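Local atomic coordinates of flavodoxin (Lactobacillus reuteri, PDB entry 5VEG), a protein that binds flavin mononucleotide and probably serves as a low-potential electron donor to redox enzymes, in association with a bacterial microcompartment for 1,2-propanediol utilization. Residues N44-V47 with A48-C52; Q69-V72 with A73-M76; M93-E96 with G97-F100; S119-K122 with F123-E126; N129-V132 with D133-D137. All coordinates share one frame; numbering follows the deposited sequence.

Interaction 1: residues N44-V47 with A48-C52; sequences NEEV and ANIVC. With FMN (flavin mononucleotide), chain D.
Asn49 N donates to Glu45 O at 2.8 Å, the shortest of four successive i to i+4 bonds along this stretch of helix; Ala48 N to Asn44 O, Ile50 N to Glu46 O and Val51 N to Val47 O all measure 3.0 Å. At the start of the helix Asn44 N meets FMN O2P at 2.8 Å, and Asn44 ND2 reaches the same FMN O2P at 3.0 Å. Placing Asn44 CG beside the backbone N (chi1 -79°) lets main chain and amide grip one phosphate oxygen together. Asn44 OD1 takes a bond from Ser119 N, which fixes the flip of the amide. The helix, 43-56, is the connection of a beta-alpha-beta unit between strands 31-38 and 60-66 of the flavodoxin fold, and its N-terminal end would probably help to balance the phosphate charge. Further along, the Asn49 side chain folds back so that its CG lies 3.1 Å from Glu45 O, crossing the extended Glu45 chain at a slant, amide and carboxylate planes 87° apart. With an alanine's methyl group in its place, Glu45 O would keep its main-chain bond but would probably lose the amide lying over it, leaving that side more open to water. On the buried flank Val47 CG1 faces Val51 CG2 at 4.5 Å, both valines packing on Leu165 of helix 159-176, while Ala48 rests on Val35 and Tyr37 of strand 31-38.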
# COMPACT_ATOMS: atom_id res chain seq x y z
N ASN A 44 7.16 0.04 7.93
CA ASN A 44 6.04 0.09 7.01
C ASN A 44 4.81 0.74 7.61
O ASN A 44 3.97 1.24 6.86
CB ASN A 44 5.71 -1.31 6.52
CG ASN A 44 6.65 -1.76 5.44
OD1 ASN A 44 6.43 -1.48 4.27
ND2 ASN A 44 7.73 -2.44 5.83
N GLU A 45 4.69 0.74 8.94
CA GLU A 45 3.67 1.56 9.57
C GLU A 45 4.02 3.04 9.45
O GLU A 45 3.14 3.88 9.23
CB GLU A 45 3.50 1.16 11.04
CG GLU A 45 2.56 2.07 11.78
CD GLU A 45 2.32 1.64 13.21
OE1 GLU A 45 2.77 0.53 13.60
OE2 GLU A 45 1.64 2.41 13.93
N GLU A 46 5.31 3.36 9.58
CA GLU A 46 5.77 4.72 9.29
C GLU A 46 5.41 5.12 7.86
O GLU A 46 4.91 6.22 7.62
CB GLU A 46 7.28 4.81 9.52
CG GLU A 46 7.84 6.21 9.61
CD GLU A 46 9.31 6.21 10.04
OE1 GLU A 46 9.82 5.15 10.49
OE2 GLU A 46 9.96 7.27 9.95
N VAL A 47 5.65 4.23 6.89
CA VAL A 47 5.31 4.53 5.49
C VAL A 47 3.81 4.77 5.36
O VAL A 47 3.37 5.75 4.73
CB VAL A 47 5.77 3.39 4.56
CG1 VAL A 47 5.19 3.58 3.13
CG2 VAL A 47 7.32 3.28 4.55
N ALA A 48 3.00 3.88 5.94
CA ALA A 48 1.55 4.08 5.91
C ALA A 48 1.15 5.41 6.56
O ALA A 48 0.30 6.13 6.03
CB ALA A 48 0.87 2.89 6.60
N ASN A 49 1.77 5.75 7.69
CA ASN A 49 1.49 7.03 8.35
C ASN A 49 1.75 8.21 7.42
O ASN A 49 0.96 9.16 7.36
CB ASN A 49 2.33 7.19 9.62
CG ASN A 49 1.90 6.27 10.76
OD1 ASN A 49 0.86 5.61 10.72
ND2 ASN A 49 2.73 6.22 11.79
N ILE A 50 2.88 8.19 6.71
CA ILE A 50 3.20 9.28 5.80
C ILE A 50 2.16 9.36 4.68
O ILE A 50 1.76 10.45 4.28
CB ILE A 50 4.62 9.11 5.23
CG1 ILE A 50 5.65 9.21 6.38
CG2 ILE A 50 4.89 10.13 4.13
CD1 ILE A 50 7.05 8.65 6.04
N VAL A 51 1.72 8.21 4.17
CA VAL A 51 0.73 8.22 3.09
C VAL A 51 -0.61 8.72 3.61
O VAL A 51 -1.29 9.52 2.96
CB VAL A 51 0.63 6.82 2.45
CG1 VAL A 51 -0.50 6.80 1.42
CG2 VAL A 51 1.99 6.40 1.80
N CYS A 52 -1.01 8.28 4.81
CA CYS A 52 -2.25 8.77 5.41
C CYS A 52 -2.22 10.28 5.62
O CYS A 52 -3.21 10.97 5.36
CB CYS A 52 -2.50 8.09 6.75
SG CYS A 52 -2.85 6.37 6.63
N1 FMN D . 13.72 -6.81 2.71
C2 FMN D . 13.50 -6.99 1.36
O2 FMN D . 13.25 -6.01 0.66
N3 FMN D . 13.59 -8.24 0.79
C4 FMN D . 13.90 -9.34 1.57
O4 FMN D . 13.96 -10.44 1.04
C4A FMN D . 14.12 -9.18 2.94
N5 FMN D . 14.43 -10.26 3.74
C5A FMN D . 14.64 -10.06 5.10
C6 FMN D . 14.95 -11.13 5.94
C7 FMN D . 15.17 -10.92 7.31
C7M FMN D . 15.51 -12.07 8.22
C8 FMN D . 15.08 -9.63 7.84
C8M FMN D . 15.31 -9.41 9.31
C9 FMN D . 14.77 -8.56 7.01
C9A FMN D . 14.54 -8.78 5.65
N10 FMN D . 14.22 -7.71 4.85
C10 FMN D . 14.03 -7.90 3.50
C1' FMN D . 14.19 -6.33 5.44
C2' FMN D . 12.85 -5.79 5.92
O2' FMN D . 11.93 -5.85 4.86
C3' FMN D . 13.13 -4.33 6.25
O3' FMN D . 13.96 -4.21 7.39
C4' FMN D . 11.86 -3.53 6.48
O4' FMN D . 12.23 -2.19 6.67
C5' FMN D . 11.15 -4.01 7.74
O5' FMN D . 9.91 -3.35 7.77
P FMN D . 9.06 -3.25 9.13
O1P FMN D . 9.85 -2.42 10.12
O2P FMN D . 7.76 -2.54 8.78
O3P FMN D . 8.84 -4.62 9.71

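Interaction 2: residues Q69-V72 with A73-M76; sequences QTDV and ADFM
Asp71 and Asp74 lie side by side and point the same way, their carboxylate planes turned 54° apart and their nearest oxygens, Asp71 OD2 and Asp74 OD2, separated by 3.9 Å. Two like charges at this spacing would be expected to repel, but the Asp74 carboxylate has partners to offset this: Asp74 OD1 forms a salt bridge with Lys77, and Asp74 OD2 accepts from a water at 2.7 Å. The same water accepts from Asp71 N at 3.0 Å, tying the residue in the N-cap position to the first turn although the Asp71 side chain itself makes no capping bond. Main-chain bonds close that turn. Asp71 O takes Phe75 N at 3.0 Å, almost straight and in the carbonyl plane, together with a weak, bent bond from Asp74 N; Val72 O takes Met76 N at 2.9 Å. Phe75 crosses Thr70 at a slant, its CB 4.2 Å from Thr70 CG2. With Phe75 CG anti to the backbone N (chi1 179°), the ring is carried beyond the turn and into the core. Met76 takes a different first torsion: its CG sits between backbone N and carbonyl carbon (chi1 65°), which brings Met76 CG within 3.3 Å of Val72 O. Helix 72-75 and the residues leading into it lie against helix 98-105 and strand 31-38: Phe75 meets the Phe100 ring edge-to-face and also touches His34 and Val36, Val72 packs on Phe100 and Asp103, and Thr70, just ahead of the helix, rests on Val36.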
# COMPACT_ATOMS: atom_id res chain seq x y z
N GLN A 69 -5.72 -7.32 11.07
CA GLN A 69 -7.00 -6.95 11.67
C GLN A 69 -8.00 -6.40 10.66
O GLN A 69 -8.99 -5.78 11.06
CB GLN A 69 -6.79 -5.90 12.77
CG GLN A 69 -5.76 -6.25 13.82
CD GLN A 69 -6.35 -7.01 14.98
OE1 GLN A 69 -7.16 -7.92 14.80
NE2 GLN A 69 -5.95 -6.64 16.19
N THR A 70 -7.75 -6.58 9.36
CA THR A 70 -8.55 -5.93 8.33
C THR A 70 -9.10 -6.99 7.39
O THR A 70 -8.36 -7.85 6.93
CB THR A 70 -7.73 -4.90 7.55
OG1 THR A 70 -7.05 -4.03 8.46
CG2 THR A 70 -8.62 -4.07 6.64
N ASP A 71 -10.41 -6.92 7.13
CA ASP A 71 -11.04 -7.75 6.12
C ASP A 71 -11.15 -6.98 4.81
O ASP A 71 -11.49 -5.80 4.81
CB ASP A 71 -12.42 -8.23 6.59
CG ASP A 71 -12.34 -9.04 7.88
OD1 ASP A 71 -11.58 -10.04 7.91
OD2 ASP A 71 -13.02 -8.67 8.87
N VAL A 72 -10.84 -7.66 3.70
CA VAL A 72 -10.93 -7.02 2.39
C VAL A 72 -12.33 -6.45 2.16
O VAL A 72 -12.47 -5.38 1.56
CB VAL A 72 -10.53 -8.01 1.28
CG1 VAL A 72 -10.92 -7.47 -0.10
CG2 VAL A 72 -9.02 -8.32 1.35
N ALA A 73 -13.37 -7.13 2.64
CA ALA A 73 -14.73 -6.63 2.44
C ALA A 73 -14.91 -5.23 3.03
O ALA A 73 -15.65 -4.41 2.47
CB ALA A 73 -15.75 -7.60 3.05
N ASP A 74 -14.25 -4.94 4.15
CA ASP A 74 -14.32 -3.58 4.71
C ASP A 74 -13.39 -2.63 3.98
O ASP A 74 -13.76 -1.49 3.68
CB ASP A 74 -14.02 -3.61 6.21
CG ASP A 74 -15.02 -4.46 6.98
OD1 ASP A 74 -16.24 -4.31 6.73
OD2 ASP A 74 -14.61 -5.29 7.81
N PHE A 75 -12.16 -3.10 3.72
CA PHE A 75 -11.14 -2.34 3.00
C PHE A 75 -11.67 -1.76 1.70
O PHE A 75 -11.49 -0.57 1.40
CB PHE A 75 -9.95 -3.27 2.75
CG PHE A 75 -8.79 -2.66 2.00
CD1 PHE A 75 -7.98 -1.72 2.62
CD2 PHE A 75 -8.46 -3.11 0.73
CE1 PHE A 75 -6.89 -1.17 1.95
CE2 PHE A 75 -7.36 -2.57 0.04
CZ PHE A 75 -6.58 -1.60 0.66
N MET A 76 -12.32 -2.60 0.89
CA MET A 76 -12.70 -2.22 -0.47
C MET A 76 -13.76 -1.13 -0.52
O MET A 76 -14.08 -0.67 -1.62
CB MET A 76 -13.20 -3.44 -1.24
CG MET A 76 -14.50 -4.03 -0.66
SD MET A 76 -15.20 -5.23 -1.80
CE MET A 76 -15.70 -4.17 -3.16
O HOH W 1 -12.06 -4.95 8.66

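Interaction 3: residues M93-E96 with G97-F100; sequences MPEE and GLDF. With CD (cadmium ion), chain E; NA (sodium ion), chain F.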
# COMPACT_ATOMS: atom_id res chain seq x y z
N MET A 93 6.27 -13.01 1.49
CA MET A 93 5.18 -12.13 1.90
C MET A 93 5.01 -12.17 3.42
O MET A 93 5.30 -13.17 4.06
CB MET A 93 3.87 -12.59 1.26
CG MET A 93 3.95 -12.74 -0.22
SD MET A 93 3.21 -11.27 -0.93
CE MET A 93 1.63 -11.26 -0.11
N PRO A 94 4.47 -11.10 4.01
CA PRO A 94 4.08 -11.17 5.42
C PRO A 94 3.04 -12.26 5.64
O PRO A 94 2.00 -12.30 4.97
CB PRO A 94 3.51 -9.77 5.70
CG PRO A 94 4.03 -8.90 4.59
CD PRO A 94 4.13 -9.80 3.40
N GLU A 95 3.31 -13.15 6.60
CA GLU A 95 2.44 -14.31 6.81
C GLU A 95 1.07 -13.89 7.31
O GLU A 95 0.05 -14.51 6.96
CB GLU A 95 3.10 -15.28 7.79
CG GLU A 95 4.13 -16.22 7.16
CD GLU A 95 4.83 -17.09 8.20
OE1 GLU A 95 6.08 -17.17 8.17
OE2 GLU A 95 4.14 -17.71 9.04
N GLU A 96 1.01 -12.85 8.15
CA GLU A 96 -0.24 -12.27 8.62
C GLU A 96 -1.04 -11.58 7.52
O GLU A 96 -2.18 -11.18 7.77
CB GLU A 96 0.06 -11.28 9.75
CG GLU A 96 0.77 -9.99 9.32
CD GLU A 96 2.30 -10.07 9.40
OE1 GLU A 96 2.86 -11.17 9.28
OE2 GLU A 96 2.94 -9.02 9.58
N GLY A 97 -0.47 -11.42 6.32
CA GLY A 97 -1.16 -10.76 5.22
C GLY A 97 -1.54 -11.68 4.07
O GLY A 97 -2.09 -11.22 3.06
N LEU A 98 -1.28 -12.98 4.21
CA LEU A 98 -1.52 -13.89 3.09
C LEU A 98 -3.00 -14.02 2.78
O LEU A 98 -3.40 -14.07 1.61
CB LEU A 98 -0.92 -15.27 3.40
CG LEU A 98 0.61 -15.30 3.36
CD1 LEU A 98 1.10 -16.59 4.02
CD2 LEU A 98 1.10 -15.21 1.92
N ASP A 99 -3.83 -14.06 3.81
CA ASP A 99 -5.27 -14.17 3.58
C ASP A 99 -5.82 -12.92 2.89
O ASP A 99 -6.52 -13.01 1.88
CB ASP A 99 -5.97 -14.41 4.89
CG ASP A 99 -7.45 -14.47 4.71
OD1 ASP A 99 -7.89 -15.29 3.88
OD2 ASP A 99 -8.15 -13.66 5.35
N PHE A 100 -5.49 -11.75 3.44
CA PHE A 100 -5.84 -10.47 2.82
C PHE A 100 -5.39 -10.42 1.37
O PHE A 100 -6.15 -10.03 0.48
CB PHE A 100 -5.19 -9.34 3.63
CG PHE A 100 -5.63 -7.95 3.22
CD1 PHE A 100 -5.09 -7.32 2.10
CD2 PHE A 100 -6.52 -7.24 4.01
CE1 PHE A 100 -5.47 -6.04 1.76
CE2 PHE A 100 -6.89 -5.95 3.68
CZ PHE A 100 -6.37 -5.35 2.55
CD CD E . -10.29 -14.51 4.23
NA NA F . -8.26 -17.51 3.25
O HOH W 2 -4.17 -11.61 6.25
O HOH W 3 -11.45 -12.66 5.55
O HOH W 4 -8.47 -16.40 1.31
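Gly97 N bonds Pro94 O at 2.9 Å, coming from well above the carbonyl plane, 60° out of it, as in a tight turn. The next bond, Leu98 N to Glu95 O at 3.4 Å, is weak though nearly straight. A water carries the turn forward: it accepts from Phe100 N at 3.1 Å and donates to Glu96 O, bridging a gap that no direct main-chain bond spans. These turns bring the chain from the loop after strand 80-85 into helix 98-105, one of the helices flanking the parallel sheet of the flavodoxin fold. Leu98 straddles the corner, with Leu98 CD2 3.9 Å from Met93 CB and Leu98 CD1 3.8 Å from Glu95 CA. Glu96 turns away to hydrogen-bond Tyr86 through OE2. On the helix's outer side Asp99, with CG anti to the backbone N (chi1 177°), extends its carboxylate to two metals. Cadmium is chelated by Asp99 OD1 at 2.5 Å and Asp99 OD2 at 2.6 Å, with a water and Asp103 one turn on as further ligands, while Asp99 OD1 also binds sodium at 2.3 Å.

Interaction 4: residues S119-K122 with F123-E126; sequences SGDK and FYGE. With FMN (flavin mononucleotide), chain D.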
# COMPACT_ATOMS: atom_id res chain seq x y z
N SER A 119 8.64 -0.61 2.66
CA SER A 119 10.01 -0.45 3.13
C SER A 119 10.63 -1.84 3.17
O SER A 119 10.02 -2.79 3.69
CB SER A 119 10.06 0.20 4.51
OG SER A 119 11.30 -0.07 5.15
N GLY A 120 11.82 -1.96 2.60
CA GLY A 120 12.53 -3.22 2.61
C GLY A 120 14.02 -2.90 2.70
O GLY A 120 14.41 -1.82 3.15
N ASP A 121 14.84 -3.81 2.22
CA ASP A 121 16.29 -3.69 2.38
C ASP A 121 16.94 -4.01 1.04
O ASP A 121 16.87 -5.15 0.58
CB ASP A 121 16.79 -4.62 3.48
CG ASP A 121 18.25 -4.39 3.85
OD1 ASP A 121 19.01 -3.95 2.96
OD2 ASP A 121 18.63 -4.65 5.02
N LYS A 122 17.59 -3.00 0.44
CA LYS A 122 18.24 -3.20 -0.86
C LYS A 122 19.33 -4.27 -0.83
O LYS A 122 19.67 -4.81 -1.88
CB LYS A 122 18.83 -1.88 -1.37
CG LYS A 122 17.73 -0.89 -1.76
CD LYS A 122 18.24 0.39 -2.42
CE LYS A 122 17.06 1.32 -2.74
NZ LYS A 122 17.48 2.61 -3.36
N PHE A 123 19.85 -4.63 0.35
CA PHE A 123 20.86 -5.70 0.40
C PHE A 123 20.33 -7.02 -0.15
O PHE A 123 21.11 -7.87 -0.60
CB PHE A 123 21.37 -5.88 1.85
CG PHE A 123 22.11 -7.20 2.10
CD1 PHE A 123 23.44 -7.36 1.70
CD2 PHE A 123 21.48 -8.26 2.75
CE1 PHE A 123 24.12 -8.56 1.94
CE2 PHE A 123 22.15 -9.46 3.00
CZ PHE A 123 23.48 -9.61 2.59
N TYR A 124 19.00 -7.22 -0.15
CA TYR A 124 18.44 -8.46 -0.67
C TYR A 124 18.28 -8.44 -2.19
O TYR A 124 17.65 -9.34 -2.75
CB TYR A 124 17.10 -8.78 0.03
CG TYR A 124 17.31 -9.07 1.50
CD1 TYR A 124 17.56 -10.36 1.94
CD2 TYR A 124 17.36 -8.03 2.43
CE1 TYR A 124 17.80 -10.63 3.29
CE2 TYR A 124 17.60 -8.29 3.77
CZ TYR A 124 17.83 -9.59 4.19
OH TYR A 124 18.05 -9.85 5.52
N GLY A 125 18.83 -7.43 -2.86
CA GLY A 125 18.99 -7.50 -4.30
C GLY A 125 17.67 -7.65 -5.03
O GLY A 125 16.76 -6.84 -4.88
N GLU A 126 17.56 -8.71 -5.83
CA GLU A 126 16.35 -8.90 -6.62
C GLU A 126 15.16 -9.29 -5.76
O GLU A 126 14.05 -9.41 -6.29
CB GLU A 126 16.58 -9.93 -7.72
CG GLU A 126 17.82 -9.61 -8.58
CD GLU A 126 17.58 -9.76 -10.08
OE1 GLU A 126 16.57 -9.22 -10.60
OE2 GLU A 126 18.43 -10.40 -10.74
N1 FMN D . 13.72 -6.81 2.71
C2 FMN D . 13.50 -6.99 1.36
O2 FMN D . 13.25 -6.01 0.66
N3 FMN D . 13.59 -8.24 0.79
C4 FMN D . 13.90 -9.34 1.57
O4 FMN D . 13.96 -10.44 1.04
C4A FMN D . 14.12 -9.18 2.94
N5 FMN D . 14.43 -10.26 3.74
C5A FMN D . 14.64 -10.06 5.10
C6 FMN D . 14.95 -11.13 5.94
C7 FMN D . 15.17 -10.92 7.31
C7M FMN D . 15.51 -12.07 8.22
C8 FMN D . 15.08 -9.63 7.84
C8M FMN D . 15.31 -9.41 9.31
C9 FMN D . 14.77 -8.56 7.01
C9A FMN D . 14.54 -8.78 5.65
N10 FMN D . 14.22 -7.71 4.85
C10 FMN D . 14.03 -7.90 3.50
C1' FMN D . 14.19 -6.33 5.44
C2' FMN D . 12.85 -5.79 5.92
O2' FMN D . 11.93 -5.85 4.86
C3' FMN D . 13.13 -4.33 6.25
O3' FMN D . 13.96 -4.21 7.39
C4' FMN D . 11.86 -3.53 6.48
O4' FMN D . 12.23 -2.19 6.67
C5' FMN D . 11.15 -4.01 7.74
O5' FMN D . 9.91 -3.35 7.77
P FMN D . 9.06 -3.25 9.13
O1P FMN D . 9.85 -2.42 10.12
O2P FMN D . 7.76 -2.54 8.78
O3P FMN D . 8.84 -4.62 9.71
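Phe123 N donates to Asp121 OD1 at 2.8 Å, closing an Asx turn; the oxygen is met on its anti side, 33° out of the carboxylate plane. The Phe123 ring swings on to one face of Tyr124, its CD2 standing 4.0 Å above the plane of the Tyr124 ring and over its centre. Tyr124 follows, its N bonded to Asp121 O at 3.1 Å. With CG beside the backbone N (chi1 -65°), its ring lies flat and almost parallel over the isoalloxazine: FMN N5 is 3.3 Å above the plane of the Tyr124 ring, on the face opposite Phe123, and Tyr124 OH approaches FMN C6 at 3.4 Å. Asp121 O lies at the tyrosine's edge, in the ring plane, and the Asp121 carboxylate stands steeply to the ring. Gly125 then ends the turn with its N bonded to Lys122 O at 2.9 Å, in a backbone conformation of positive phi that favours glycine. From the strand end and the residue after it the chain also grips the cofactor: Asp121 N reaches FMN O2 at 3.1 Å, FMN O4' donates to Ser119 OG at 2.8 Å, and Gly120 passes so close to FMN O2 that any CB would clash with it. The flavin is thus met by an aromatic face over its redox-active middle and by two N-H groups at the pyrimidine carbonyl O2, those of Asp121 and of Asn129. As in other flavodoxins, an electron-rich ring pressed on the flavin would probably disfavour its anionic, fully reduced form, consistent with a low-potential carrier.

Interaction 5: residues N129-V132 with D133-D137; sequences NTTV and DHFDD. With FMN (flavin mononucleotide), chain D.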
# COMPACT_ATOMS: atom_id res chain seq x y z
N ASN A 129 11.87 -5.58 -1.68
CA ASN A 129 10.46 -5.14 -1.68
C ASN A 129 9.59 -5.96 -2.63
O ASN A 129 8.68 -5.44 -3.27
CB ASN A 129 10.35 -3.64 -2.02
CG ASN A 129 10.38 -2.78 -0.78
OD1 ASN A 129 9.70 -3.07 0.20
ND2 ASN A 129 11.18 -1.71 -0.81
N THR A 130 9.85 -7.27 -2.73
CA THR A 130 9.04 -8.10 -3.62
C THR A 130 7.56 -8.10 -3.20
O THR A 130 6.68 -8.33 -4.03
CB THR A 130 9.55 -9.54 -3.64
OG1 THR A 130 9.57 -10.06 -2.30
CG2 THR A 130 10.94 -9.61 -4.18
N THR A 131 7.28 -7.86 -1.93
CA THR A 131 5.88 -7.84 -1.50
C THR A 131 5.11 -6.72 -2.19
O THR A 131 3.92 -6.88 -2.49
CB THR A 131 5.82 -7.73 0.02
OG1 THR A 131 6.38 -8.92 0.59
CG2 THR A 131 4.37 -7.56 0.52
N VAL A 132 5.78 -5.59 -2.44
CA VAL A 132 5.16 -4.50 -3.17
C VAL A 132 4.74 -4.96 -4.56
O VAL A 132 3.63 -4.68 -5.02
CB VAL A 132 6.12 -3.29 -3.23
CG1 VAL A 132 5.54 -2.18 -4.09
CG2 VAL A 132 6.40 -2.80 -1.81
N ASP A 133 5.62 -5.72 -5.24
CA ASP A 133 5.30 -6.24 -6.56
C ASP A 133 4.14 -7.22 -6.50
O ASP A 133 3.28 -7.22 -7.39
CB ASP A 133 6.51 -6.94 -7.17
CG ASP A 133 7.68 -6.00 -7.36
OD1 ASP A 133 7.44 -4.85 -7.79
OD2 ASP A 133 8.84 -6.42 -7.09
N HIS A 134 4.09 -8.06 -5.46
CA HIS A 134 2.97 -9.01 -5.34
C HIS A 134 1.64 -8.28 -5.15
O HIS A 134 0.64 -8.64 -5.77
CB HIS A 134 3.22 -9.98 -4.19
CG HIS A 134 4.23 -11.03 -4.53
ND1 HIS A 134 5.29 -11.34 -3.71
CD2 HIS A 134 4.34 -11.83 -5.62
CE1 HIS A 134 6.01 -12.29 -4.27
NE2 HIS A 134 5.45 -12.62 -5.42
N PHE A 135 1.61 -7.28 -4.27
CA PHE A 135 0.33 -6.60 -4.03
C PHE A 135 -0.09 -5.78 -5.24
O PHE A 135 -1.29 -5.68 -5.52
CB PHE A 135 0.39 -5.74 -2.78
CG PHE A 135 0.02 -6.50 -1.53
CD1 PHE A 135 -1.33 -6.72 -1.21
CD2 PHE A 135 1.00 -7.02 -0.70
CE1 PHE A 135 -1.68 -7.42 -0.08
CE2 PHE A 135 0.66 -7.74 0.44
CZ PHE A 135 -0.68 -7.94 0.75
N ASP A 136 0.87 -5.19 -5.95
CA ASP A 136 0.53 -4.47 -7.17
C ASP A 136 -0.08 -5.41 -8.20
O ASP A 136 -1.09 -5.09 -8.83
CB ASP A 136 1.77 -3.77 -7.74
CG ASP A 136 1.40 -2.69 -8.73
OD1 ASP A 136 0.97 -3.05 -9.84
OD2 ASP A 136 1.51 -1.49 -8.40
N ASP A 137 0.53 -6.59 -8.38
CA ASP A 137 -0.08 -7.61 -9.23
C ASP A 137 -1.46 -8.02 -8.72
O ASP A 137 -2.38 -8.21 -9.52
CB ASP A 137 0.85 -8.82 -9.33
CG ASP A 137 2.04 -8.58 -10.24
OD1 ASP A 137 2.04 -7.59 -11.01
OD2 ASP A 137 2.99 -9.39 -10.21
N1 FMN D . 13.72 -6.81 2.71
C2 FMN D . 13.50 -6.99 1.36
O2 FMN D . 13.25 -6.01 0.66
N3 FMN D . 13.59 -8.24 0.79
C4 FMN D . 13.90 -9.34 1.57
O4 FMN D . 13.96 -10.44 1.04
C4A FMN D . 14.12 -9.18 2.94
N5 FMN D . 14.43 -10.26 3.74
C5A FMN D . 14.64 -10.06 5.10
C6 FMN D . 14.95 -11.13 5.94
C7 FMN D . 15.17 -10.92 7.31
C7M FMN D . 15.51 -12.07 8.22
C8 FMN D . 15.08 -9.63 7.84
C8M FMN D . 15.31 -9.41 9.31
C9 FMN D . 14.77 -8.56 7.01
C9A FMN D . 14.54 -8.78 5.65
N10 FMN D . 14.22 -7.71 4.85
C10 FMN D . 14.03 -7.90 3.50
C1' FMN D . 14.19 -6.33 5.44
C2' FMN D . 12.85 -5.79 5.92
O2' FMN D . 11.93 -5.85 4.86
C3' FMN D . 13.13 -4.33 6.25
O3' FMN D . 13.96 -4.21 7.39
C4' FMN D . 11.86 -3.53 6.48
O4' FMN D . 12.23 -2.19 6.67
C5' FMN D . 11.15 -4.01 7.74
O5' FMN D . 9.91 -3.35 7.77
P FMN D . 9.06 -3.25 9.13
O1P FMN D . 9.85 -2.42 10.12
O2P FMN D . 7.76 -2.54 8.78
O3P FMN D . 8.84 -4.62 9.71
O HOH W 5 6.74 -11.08 -1.36
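His134 N bonds Thr130 O at 3.0 Å in the carbonyl plane, and the helical ladder continues with Phe135 N to Thr131 O at 2.9 Å and Asp136 N to Val132 O at 3.0 Å. One water gathers three side chains outside this ladder: it donates to Thr131 OG1 at 2.9 Å, lies 2.8 Å from His134 ND1 in the imidazole plane, and meets Thr130 OG1 as well. Thr131 OG1 has a second partner in Tyr86 O. Among charged groups, Asp133 packs its CB against Thr130 O at 3.4 Å and sends its carboxylate to strand 145-154, OD1 to Lys150 and OD2 to Lys152. With an alanine in its place the carboxylate is gone, and Lys150 and Lys152 would probably lose a shared counter-charge and the helix its double tie to the sheet. In apolar contact, Thr131 and Phe135 run side by side; Thr131 CG2 touches Phe135 CD2 at 3.6 Å, in the plane of the ring at its edge, because CG2 is the branch anti to the backbone N. Phe135 also packs edge-to-face with Tyr101. At the helix start Asn129 N donates to FMN O2 at 2.8 Å while Asn129 ND2 is held by Ile153 O. Strand 113-120, helix 130-141 and strand 145-154 form a beta-alpha-beta crossover whose helix begins at the flavin, as in the flavodoxin fold.

How the interactions relate
Interactions 1 and 5 are regular helical turns on connections of two beta-alpha-beta units, interaction 5 buried and interaction 1 partly so, with an asparagine of each bonded to the cofactor: phosphate in one, flavin carbonyl in the other. Interaction 4, a surface contact, touches both: its strand end meets Asn44 and Asn129. It adds aromatic stacking on the flavin to its polar bonds, unlike the apolar flanks of the helices. Interactions 2 and 3 are helix starts that make no contact with the flavin, partly buried, with acidic outer faces and metals on Asp99; they meet through Phe75 and Phe100. Interaction 3 also packs Met93 and Pro94 on the helix of interaction 5.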